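VirX1 (Cyanophage Syn10, PDB 6QGM) is a viral halogenase, probably flavin-dependent, that iodinates diverse substrates. Local coordinates at residues B[69-75]-B[521-527]; B[64-68]-B[164-168]. All coordinates share one frame; numbering follows the deposited sequence.

Contact 1 (B[69-75]-B[521-527])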
ATOM      1  N   PRO B  69     -20.576  -1.239 -40.573  1.00 57.45           N
ATOM      2  CA  PRO B  69     -21.829  -1.193 -41.320  1.00 57.75           C
ATOM      3  C   PRO B  69     -22.744  -2.391 -41.054  1.00 57.48           C
ATOM      4  O   PRO B  69     -23.929  -2.235 -41.125  1.00 58.33           O
ATOM      5  CB  PRO B  69     -21.387  -1.162 -42.787  1.00 59.12           C
ATOM      6  CG  PRO B  69     -19.956  -0.686 -42.720  1.00 59.53           C
ATOM      7  CD  PRO B  69     -19.411  -1.327 -41.466  1.00 58.83           C
ATOM      8  N   ALA B  70     -22.167  -3.545 -40.725  1.00 57.27           N
ATOM      9  CA  ALA B  70     -22.915  -4.802 -40.481  1.00 57.87           C
ATOM     10  C   ALA B  70     -23.743  -4.724 -39.187  1.00 57.17           C
ATOM     11  O   ALA B  70     -24.600  -5.590 -38.999  1.00 57.44           O
ATOM     12  CB  ALA B  70     -21.959  -5.958 -40.456  1.00 57.46           C
ATOM     13  N   CYS B  71     -23.501  -3.746 -38.314  1.00 57.44           N
ATOM     14  CA  CYS B  71     -24.276  -3.594 -37.057  1.00 58.19           C
ATOM     15  C   CYS B  71     -24.585  -2.125 -36.744  1.00 56.23           C
ATOM     16  O   CYS B  71     -24.606  -1.778 -35.542  1.00 52.55           O
ATOM     17  CB  CYS B  71     -23.554  -4.257 -35.898  1.00 59.66           C
ATOM     18  SG  CYS B  71     -21.899  -3.606 -35.549  1.00 62.25           S
ATOM     19  N   ASN B  72     -24.873  -1.322 -37.780  1.00 57.27           N
ATOM     20  CA  ASN B  72     -25.347   0.081 -37.656  1.00 57.00           C
ATOM     21  C   ASN B  72     -24.462   0.853 -36.679  1.00 58.26           C
ATOM     22  O   ASN B  72     -24.996   1.711 -35.940  1.00 60.26           O
ATOM     23  CB  ASN B  72     -26.805   0.147 -37.200  1.00 57.21           C
ATOM     24  CG  ASN B  72     -27.753  -0.252 -38.298  1.00 59.39           C
ATOM     25  OD1 ASN B  72     -27.813   0.407 -39.322  1.00 63.78           O
ATOM     26  ND2 ASN B  72     -28.475  -1.335 -38.102  1.00 60.11           N
ATOM     27  N   ALA B  73     -23.158   0.581 -36.683  1.00 59.11           N
ATOM     28  CA  ALA B  73     -22.216   1.161 -35.710  1.00 59.72           C
ATOM     29  C   ALA B  73     -21.959   2.611 -36.103  1.00 60.66           C
ATOM     30  O   ALA B  73     -22.037   2.932 -37.304  1.00 64.87           O
ATOM     31  CB  ALA B  73     -20.936   0.366 -35.657  1.00 62.56           C
ATOM     32  N   THR B  74     -21.714   3.458 -35.108  1.00 58.66           N
ATOM     33  CA  THR B  74     -21.166   4.822 -35.279  1.00 57.98           C
ATOM     34  C   THR B  74     -19.987   4.968 -34.326  1.00 55.88           C
ATOM     35  O   THR B  74     -19.748   4.019 -33.546  1.00 55.66           O
ATOM     36  CB  THR B  74     -22.249   5.894 -35.097  1.00 58.24           C
ATOM     37  OG1 THR B  74     -22.606   5.952 -33.716  1.00 57.65           O
ATOM     38  CG2 THR B  74     -23.467   5.639 -35.953  1.00 58.34           C
ATOM     39  N   TYR B  75     -19.271   6.089 -34.427  1.00 55.59           N
ATOM     40  CA  TYR B  75     -18.048   6.394 -33.639  1.00 54.28           C
ATOM     41  C   TYR B  75     -18.434   7.148 -32.368  1.00 51.31           C
ATOM     42  O   TYR B  75     -19.481   7.814 -32.337  1.00 51.30           O
ATOM     43  CB  TYR B  75     -17.037   7.188 -34.475  1.00 55.92           C
ATOM     44  CG  TYR B  75     -16.254   6.367 -35.465  1.00 56.08           C
ATOM     45  CD1 TYR B  75     -15.362   5.399 -35.027  1.00 55.88           C
ATOM     46  CD2 TYR B  75     -16.376   6.561 -36.829  1.00 56.71           C
ATOM     47  CE1 TYR B  75     -14.610   4.647 -35.915  1.00 56.17           C
ATOM     48  CE2 TYR B  75     -15.628   5.819 -37.727  1.00 56.94           C
ATOM     49  CZ  TYR B  75     -14.747   4.858 -37.269  1.00 56.07           C
ATOM     50  OH  TYR B  75     -14.013   4.106 -38.128  1.00 55.55           O
ATOM     51  N   PHE B 521     -17.978  11.711 -42.104  1.00 60.05           N
ATOM     52  CA  PHE B 521     -16.820  10.791 -41.950  1.00 60.62           C
ATOM     53  C   PHE B 521     -17.306   9.358 -42.164  1.00 60.87           C
ATOM     54  O   PHE B 521     -16.690   8.642 -42.968  1.00 62.58           O
ATOM     55  CB  PHE B 521     -16.132  10.932 -40.590  1.00 61.34           C
ATOM     56  CG  PHE B 521     -14.824  10.178 -40.466  1.00 61.68           C
ATOM     57  CD1 PHE B 521     -14.793   8.817 -40.186  1.00 61.52           C
ATOM     58  CD2 PHE B 521     -13.621  10.832 -40.657  1.00 61.45           C
ATOM     59  CE1 PHE B 521     -13.590   8.139 -40.080  1.00 63.35           C
ATOM     60  CE2 PHE B 521     -12.420  10.151 -40.548  1.00 63.87           C
ATOM     61  CZ  PHE B 521     -12.407   8.811 -40.260  1.00 64.27           C
ATOM     62  N   LEU B 522     -18.380   8.961 -41.473  1.00 61.43           N
ATOM     63  CA  LEU B 522     -18.946   7.589 -41.544  1.00 63.00           C
ATOM     64  C   LEU B 522     -19.339   7.301 -42.998  1.00 64.03           C
ATOM     65  O   LEU B 522     -18.986   6.216 -43.508  1.00 63.92           O
ATOM     66  CB  LEU B 522     -20.145   7.476 -40.594  1.00 64.02           C
ATOM     67  CG  LEU B 522     -19.824   7.312 -39.104  1.00 65.77           C
ATOM     68  CD1 LEU B 522     -21.074   7.489 -38.240  1.00 67.54           C
ATOM     69  CD2 LEU B 522     -19.185   5.958 -38.831  1.00 65.58           C
ATOM     70  N   ARG B 523     -20.029   8.251 -43.637  1.00 62.55           N
ATOM     71  CA  ARG B 523     -20.579   8.105 -45.008  1.00 63.06           C
ATOM     72  C   ARG B 523     -19.424   7.857 -45.991  1.00 65.02           C
ATOM     73  O   ARG B 523     -19.543   6.925 -46.814  1.00 67.16           O
ATOM     74  CB  ARG B 523     -21.383   9.349 -45.392  1.00 61.47           C
ATOM     75  CG  ARG B 523     -22.088   9.244 -46.738  1.00 62.49           C
ATOM     76  CD  ARG B 523     -22.605  10.592 -47.193  1.00 62.96           C
ATOM     77  NE  ARG B 523     -21.479  11.489 -47.373  1.00 63.39           N
ATOM     78  CZ  ARG B 523     -21.540  12.819 -47.323  1.00 64.32           C
ATOM     79  NH1 ARG B 523     -22.699  13.431 -47.126  1.00 65.46           N
ATOM     80  NH2 ARG B 523     -20.432  13.529 -47.440  1.00 63.63           N
ATOM     81  N   ASP B 524     -18.340   8.637 -45.877  1.00 64.43           N
ATOM     82  CA  ASP B 524     -17.228   8.685 -46.863  1.00 63.24           C
ATOM     83  C   ASP B 524     -16.200   7.596 -46.546  1.00 63.99           C
ATOM     84  O   ASP B 524     -15.744   6.956 -47.503  1.00 65.74           O
ATOM     85  CB  ASP B 524     -16.621  10.085 -46.920  1.00 61.56           C
ATOM     86  CG  ASP B 524     -17.616  11.138 -47.377  1.00 62.06           C
ATOM     87  OD1 ASP B 524     -18.487  10.794 -48.205  1.00 61.94           O
ATOM     88  OD2 ASP B 524     -17.527  12.295 -46.890  1.00 61.58           O
ATOM     89  N   GLU B 525     -15.901   7.339 -45.266  1.00 64.14           N
ATOM     90  CA  GLU B 525     -14.787   6.439 -44.846  1.00 65.41           C
ATOM     91  C   GLU B 525     -15.267   5.002 -44.593  1.00 64.21           C
ATOM     92  O   GLU B 525     -14.468   4.086 -44.817  1.00 63.54           O
ATOM     93  CB  GLU B 525     -14.119   6.953 -43.568  1.00 68.32           C
ATOM     94  CG  GLU B 525     -13.707   8.401 -43.608  1.00 69.64           C
ATOM     95  CD  GLU B 525     -12.688   8.774 -44.664  1.00 72.62           C
ATOM     96  OE1 GLU B 525     -11.684   8.073 -44.779  1.00 75.61           O
ATOM     97  OE2 GLU B 525     -12.924   9.761 -45.386  1.00 77.23           O
ATOM     98  N   ILE B 526     -16.481   4.802 -44.066  1.00 63.80           N
ATOM     99  CA  ILE B 526     -16.909   3.480 -43.509  1.00 63.82           C
ATOM    100  C   ILE B 526     -18.050   2.901 -44.337  1.00 63.87           C
ATOM    101  O   ILE B 526     -17.883   1.773 -44.832  1.00 63.58           O
ATOM    102  CB  ILE B 526     -17.303   3.595 -42.017  1.00 63.56           C
ATOM    103  CG1 ILE B 526     -16.105   3.864 -41.099  1.00 63.41           C
ATOM    104  CG2 ILE B 526     -18.112   2.389 -41.570  1.00 64.55           C
ATOM    105  CD1 ILE B 526     -14.875   3.015 -41.316  1.00 65.07           C
ATOM    106  N   TYR B 527     -19.161   3.633 -44.461  1.00 63.92           N
ATOM    107  CA  TYR B 527     -20.414   3.144 -45.090  1.00 64.67           C
ATOM    108  C   TYR B 527     -20.266   3.241 -46.617  1.00 66.03           C
ATOM    109  O   TYR B 527     -20.405   2.191 -47.276  1.00 68.26           O
ATOM    110  CB  TYR B 527     -21.627   3.861 -44.465  1.00 64.14           C
ATOM    111  CG  TYR B 527     -21.996   3.341 -43.094  1.00 63.51           C
ATOM    112  CD1 TYR B 527     -22.905   2.307 -42.943  1.00 63.01           C
ATOM    113  CD2 TYR B 527     -21.445   3.884 -41.943  1.00 62.58           C
ATOM    114  CE1 TYR B 527     -23.236   1.811 -41.694  1.00 63.14           C
ATOM    115  CE2 TYR B 527     -21.771   3.403 -40.687  1.00 61.91           C
ATOM    116  CZ  TYR B 527     -22.669   2.360 -40.561  1.00 62.95           C
ATOM    117  OH  TYR B 527     -22.990   1.870 -39.331  1.00 63.77           O
TER

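Contact 2 (B[64-68]-B[164-168])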
ATOM      1  N   ASP B  64     -12.552  -1.396 -38.992  1.00 65.12           N
ATOM      2  CA  ASP B  64     -13.769  -0.545 -38.875  1.00 67.42           C
ATOM      3  C   ASP B  64     -14.638  -0.657 -40.142  1.00 69.95           C
ATOM      4  O   ASP B  64     -15.868  -0.799 -40.023  1.00 70.39           O
ATOM      5  CB  ASP B  64     -13.375   0.902 -38.593  1.00 67.14           C
ATOM      6  CG  ASP B  64     -12.856   1.163 -37.183  1.00 69.37           C
ATOM      7  OD1 ASP B  64     -12.819   0.217 -36.356  1.00 68.13           O
ATOM      8  OD2 ASP B  64     -12.488   2.332 -36.919  1.00 72.84           O
ATOM      9  N   GLU B  65     -14.012  -0.603 -41.317  1.00 73.25           N
ATOM     10  CA  GLU B  65     -14.664  -0.615 -42.653  1.00 75.77           C
ATOM     11  C   GLU B  65     -15.593  -1.825 -42.756  1.00 71.13           C
ATOM     12  O   GLU B  65     -16.656  -1.693 -43.371  1.00 71.26           O
ATOM     13  CB  GLU B  65     -13.625  -0.701 -43.779  1.00 84.25           C
ATOM     14  CG  GLU B  65     -12.631   0.455 -43.844  1.00 90.02           C
ATOM     15  CD  GLU B  65     -11.331   0.193 -44.610  1.00 98.83           C
ATOM     16  OE1 GLU B  65     -11.054  -0.975 -45.024  1.00101.82           O
ATOM     17  OE2 GLU B  65     -10.589   1.170 -44.814  1.00104.14           O
ATOM     18  N   ASP B  66     -15.193  -2.961 -42.183  1.00 66.99           N
ATOM     19  CA  ASP B  66     -15.820  -4.289 -42.421  1.00 67.34           C
ATOM     20  C   ASP B  66     -17.015  -4.526 -41.492  1.00 64.79           C
ATOM     21  O   ASP B  66     -18.089  -4.925 -42.001  1.00 66.55           O
ATOM     22  CB  ASP B  66     -14.798  -5.411 -42.239  1.00 68.37           C
ATOM     23  CG  ASP B  66     -13.646  -5.363 -43.236  1.00 70.56           C
ATOM     24  OD1 ASP B  66     -13.749  -4.656 -44.251  1.00 69.59           O
ATOM     25  OD2 ASP B  66     -12.644  -6.038 -42.985  1.00 73.68           O
ATOM     26  N   TRP B  67     -16.835  -4.321 -40.186  1.00 66.66           N
ATOM     27  CA  TRP B  67     -17.808  -4.739 -39.142  1.00 65.47           C
ATOM     28  C   TRP B  67     -18.796  -3.608 -38.815  1.00 62.86           C
ATOM     29  O   TRP B  67     -19.948  -3.926 -38.478  1.00 63.37           O
ATOM     30  CB  TRP B  67     -17.085  -5.272 -37.897  1.00 65.45           C
ATOM     31  CG  TRP B  67     -16.396  -4.233 -37.063  1.00 64.04           C
ATOM     32  CD1 TRP B  67     -15.077  -3.877 -37.101  1.00 63.64           C
ATOM     33  CD2 TRP B  67     -16.994  -3.433 -36.028  1.00 62.05           C
ATOM     34  NE1 TRP B  67     -14.822  -2.904 -36.175  1.00 62.99           N
ATOM     35  CE2 TRP B  67     -15.982  -2.599 -35.514  1.00 61.67           C
ATOM     36  CE3 TRP B  67     -18.289  -3.311 -35.515  1.00 61.25           C
ATOM     37  CZ2 TRP B  67     -16.223  -1.698 -34.477  1.00 59.88           C
ATOM     38  CZ3 TRP B  67     -18.529  -2.400 -34.511  1.00 59.91           C
ATOM     39  CH2 TRP B  67     -17.511  -1.607 -34.001  1.00 58.61           C
ATOM     40  N   MET B  68     -18.400  -2.338 -38.925  1.00 60.42           N
ATOM     41  CA  MET B  68     -19.248  -1.208 -38.454  1.00 57.57           C
ATOM     42  C   MET B  68     -20.568  -1.184 -39.226  1.00 56.11           C
ATOM     43  O   MET B  68     -21.633  -1.141 -38.625  1.00 55.70           O
ATOM     44  CB  MET B  68     -18.523   0.133 -38.556  1.00 57.95           C
ATOM     45  CG  MET B  68     -17.470   0.304 -37.498  1.00 58.18           C
ATOM     46  SD  MET B  68     -16.670   1.915 -37.395  1.00 59.82           S
ATOM     47  CE  MET B  68     -18.047   2.919 -36.834  1.00 58.74           C
ATOM     48  N   ALA B 164     -13.764   5.058 -29.645  1.00 55.42           N
ATOM     49  CA  ALA B 164     -14.582   3.844 -29.425  1.00 54.72           C
ATOM     50  C   ALA B 164     -15.838   3.932 -30.306  1.00 56.38           C
ATOM     51  O   ALA B 164     -15.824   4.719 -31.274  1.00 57.32           O
ATOM     52  CB  ALA B 164     -14.915   3.704 -27.963  1.00 54.75           C
ATOM     53  N   TYR B 165     -16.889   3.155 -29.997  1.00 57.03           N
ATOM     54  CA  TYR B 165     -17.988   2.827 -30.948  1.00 57.56           C
ATOM     55  C   TYR B 165     -19.333   2.757 -30.222  1.00 57.39           C
ATOM     56  O   TYR B 165     -19.369   2.366 -29.050  1.00 61.69           O
ATOM     57  CB  TYR B 165     -17.694   1.496 -31.641  1.00 58.49           C
ATOM     58  CG  TYR B 165     -16.308   1.393 -32.232  1.00 60.83           C
ATOM     59  CD1 TYR B 165     -15.227   0.967 -31.476  1.00 62.30           C
ATOM     60  CD2 TYR B 165     -16.061   1.730 -33.548  1.00 63.11           C
ATOM     61  CE1 TYR B 165     -13.947   0.872 -32.004  1.00 60.98           C
ATOM     62  CE2 TYR B 165     -14.788   1.650 -34.093  1.00 63.87           C
ATOM     63  CZ  TYR B 165     -13.731   1.210 -33.325  1.00 62.75           C
ATOM     64  OH  TYR B 165     -12.487   1.118 -33.872  1.00 66.15           O
ATOM     65  N   HIS B 166     -20.397   3.185 -30.898  1.00 56.71           N
ATOM     66  CA  HIS B 166     -21.819   2.825 -30.625  1.00 54.69           C
ATOM     67  C   HIS B 166     -22.179   1.658 -31.545  1.00 54.83           C
ATOM     68  O   HIS B 166     -21.907   1.774 -32.739  1.00 60.69           O
ATOM     69  CB  HIS B 166     -22.753   4.022 -30.862  1.00 52.01           C
ATOM     70  CG  HIS B 166     -22.386   5.238 -30.078  1.00 50.14           C
ATOM     71  ND1 HIS B 166     -21.947   6.398 -30.676  1.00 50.78           N
ATOM     72  CD2 HIS B 166     -22.410   5.488 -28.758  1.00 47.92           C
ATOM     73  CE1 HIS B 166     -21.736   7.314 -29.758  1.00 49.31           C
ATOM     74  NE2 HIS B 166     -22.021   6.779 -28.565  1.00 47.39           N
ATOM     75  N   ILE B 167     -22.716   0.565 -31.012  1.00 54.23           N
ATOM     76  CA  ILE B 167     -23.017  -0.671 -31.792  1.00 55.41           C
ATOM     77  C   ILE B 167     -24.413  -1.173 -31.424  1.00 56.57           C
ATOM     78  O   ILE B 167     -24.865  -0.934 -30.283  1.00 58.15           O
ATOM     79  CB  ILE B 167     -21.936  -1.742 -31.542  1.00 54.94           C
ATOM     80  CG1 ILE B 167     -22.022  -2.320 -30.132  1.00 53.39           C
ATOM     81  CG2 ILE B 167     -20.537  -1.184 -31.837  1.00 56.40           C
ATOM     82  CD1 ILE B 167     -21.004  -3.393 -29.842  1.00 53.41           C
ATOM     83  N   ASP B 168     -25.071  -1.837 -32.370  1.00 58.11           N
ATOM     84  CA  ASP B 168     -26.200  -2.764 -32.112  1.00 60.80           C
ATOM     85  C   ASP B 168     -25.551  -4.091 -31.713  1.00 61.59           C
ATOM     86  O   ASP B 168     -24.937  -4.732 -32.590  1.00 66.03           O
ATOM     87  CB  ASP B 168     -27.098  -2.864 -33.348  1.00 63.55           C
ATOM     88  CG  ASP B 168     -28.205  -3.908 -33.300  1.00 66.00           C
ATOM     89  OD1 ASP B 168     -28.030  -4.945 -32.632  1.00 65.95           O
ATOM     90  OD2 ASP B 168     -29.229  -3.696 -33.957  1.00 71.29           O
TER

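Contact 1 (B[69-75]-B[521-527])
With CG set beside the backbone N and anti to the carbonyl carbon (chi1 -77°), Tyr527 lays its ring along Pro69; the same setting in Tyr75 turns its ring toward Leu522 and Ile526. Pro69 CB lies 3.7 Å from Tyr527 CE1, with Pro69 CG over one face of the ring toward its rim. Tyr527 OH is modelled as a donor to Ala73 O, which lies near the ring plane, but the 2.5 Å separation is implausibly short and its exact length doubtful. Segment 521-527 closes helix 518-527, which packs near the C-terminus against strand 74-76, an outer strand of a three-stranded antiparallel sheet in this tryptophan-halogenase-family protein. A wider pi-type turn ends the segment: Leu522 O accepts from both Ile526 N and Tyr527 N. The two Leu522 methyls divide their partners, CD1 reaching Thr74 CB (3.7 Å) and CD2 reaching Tyr75 CD2 (3.5 Å). Ile526 CG1 meets Tyr75 CE2 at 3.9 Å, while its other branch, CG2, crosses to Pro69 CG at 3.8 Å. Tyr75 and Phe521 meet obliquely, planes 78° apart. Tyr75 OH is hydrogen-bonded to Asp64 OD2, and Thr74 OG1 to Pro285 O and His166 ND1.

Contact 2 (B[64-68]-B[164-168])
An edge-to-face aromatic pair, Trp67 against Tyr165, joins the short helix 64-67 to strand 164-168, the middle strand of a three-stranded antiparallel sheet in the halogenase-family fold. Trp67 presents the edge of its six-membered ring to one face of Tyr165, with the centroids 5.0 Å apart and the planes at 64°. Trp67 CZ2 leads, 3.6 Å from Tyr165 CD2 and offset toward the rim of the phenol ring. The indole gets there because its CG stands between the backbone N and the carbonyl carbon (chi1 72°), which carries the ring off the helix toward the strand. Farther along the strand, the Ile167 branch methyl CG2 comes to the indole edge near its plane, 3.6 Å from Trp67 CZ3. Phe53 and Leu57 of helix 52-59 also pack on Trp67, and Phe172 of helix 169-181 meets it edge-to-face. Met68 supplies a Met-aromatic contact from the rim: Met68 SD lies near the Tyr165 ring plane, 3.8 Å from Tyr165 CE2. The methionine also packs on Leu522 and Ile526 of helix 518-527. At the polar end of Tyr165 the side-chain amide of Asn54 lies within hydrogen-bonding distance of the hydroxyl. The Asp64 carboxylate stands almost perpendicular to the ring (83°), its OD2 turned to Tyr75. Tyr165 OH donates to Asp64 OD1 at 2.7 Å, using the syn lone pair of that oxygen.

Overall arrangement
One segment of each contact is continuous with the other, 64-68 running straight into 69-75, and the centres of the two contacts lie about 7 Å apart. The Asp64 carboxylate links them: while OD1 serves contact 2, Asp64 OD2 lies 2.6 Å from Tyr75 OH of contact 1, a probable hydrogen bond. Another probable bond, between backbones, Thr74 O to His166 N at 2.9 Å, pairs neighbouring strands 74-76 and 164-168, so both contacts reach the same sheet. Asp64 also touches Ile526 of helix 518-527. The centres of contacts 1 and 2 lie about 21 and 16 Å from that of the chain, and the apo structure places no substrate or cofactor at either.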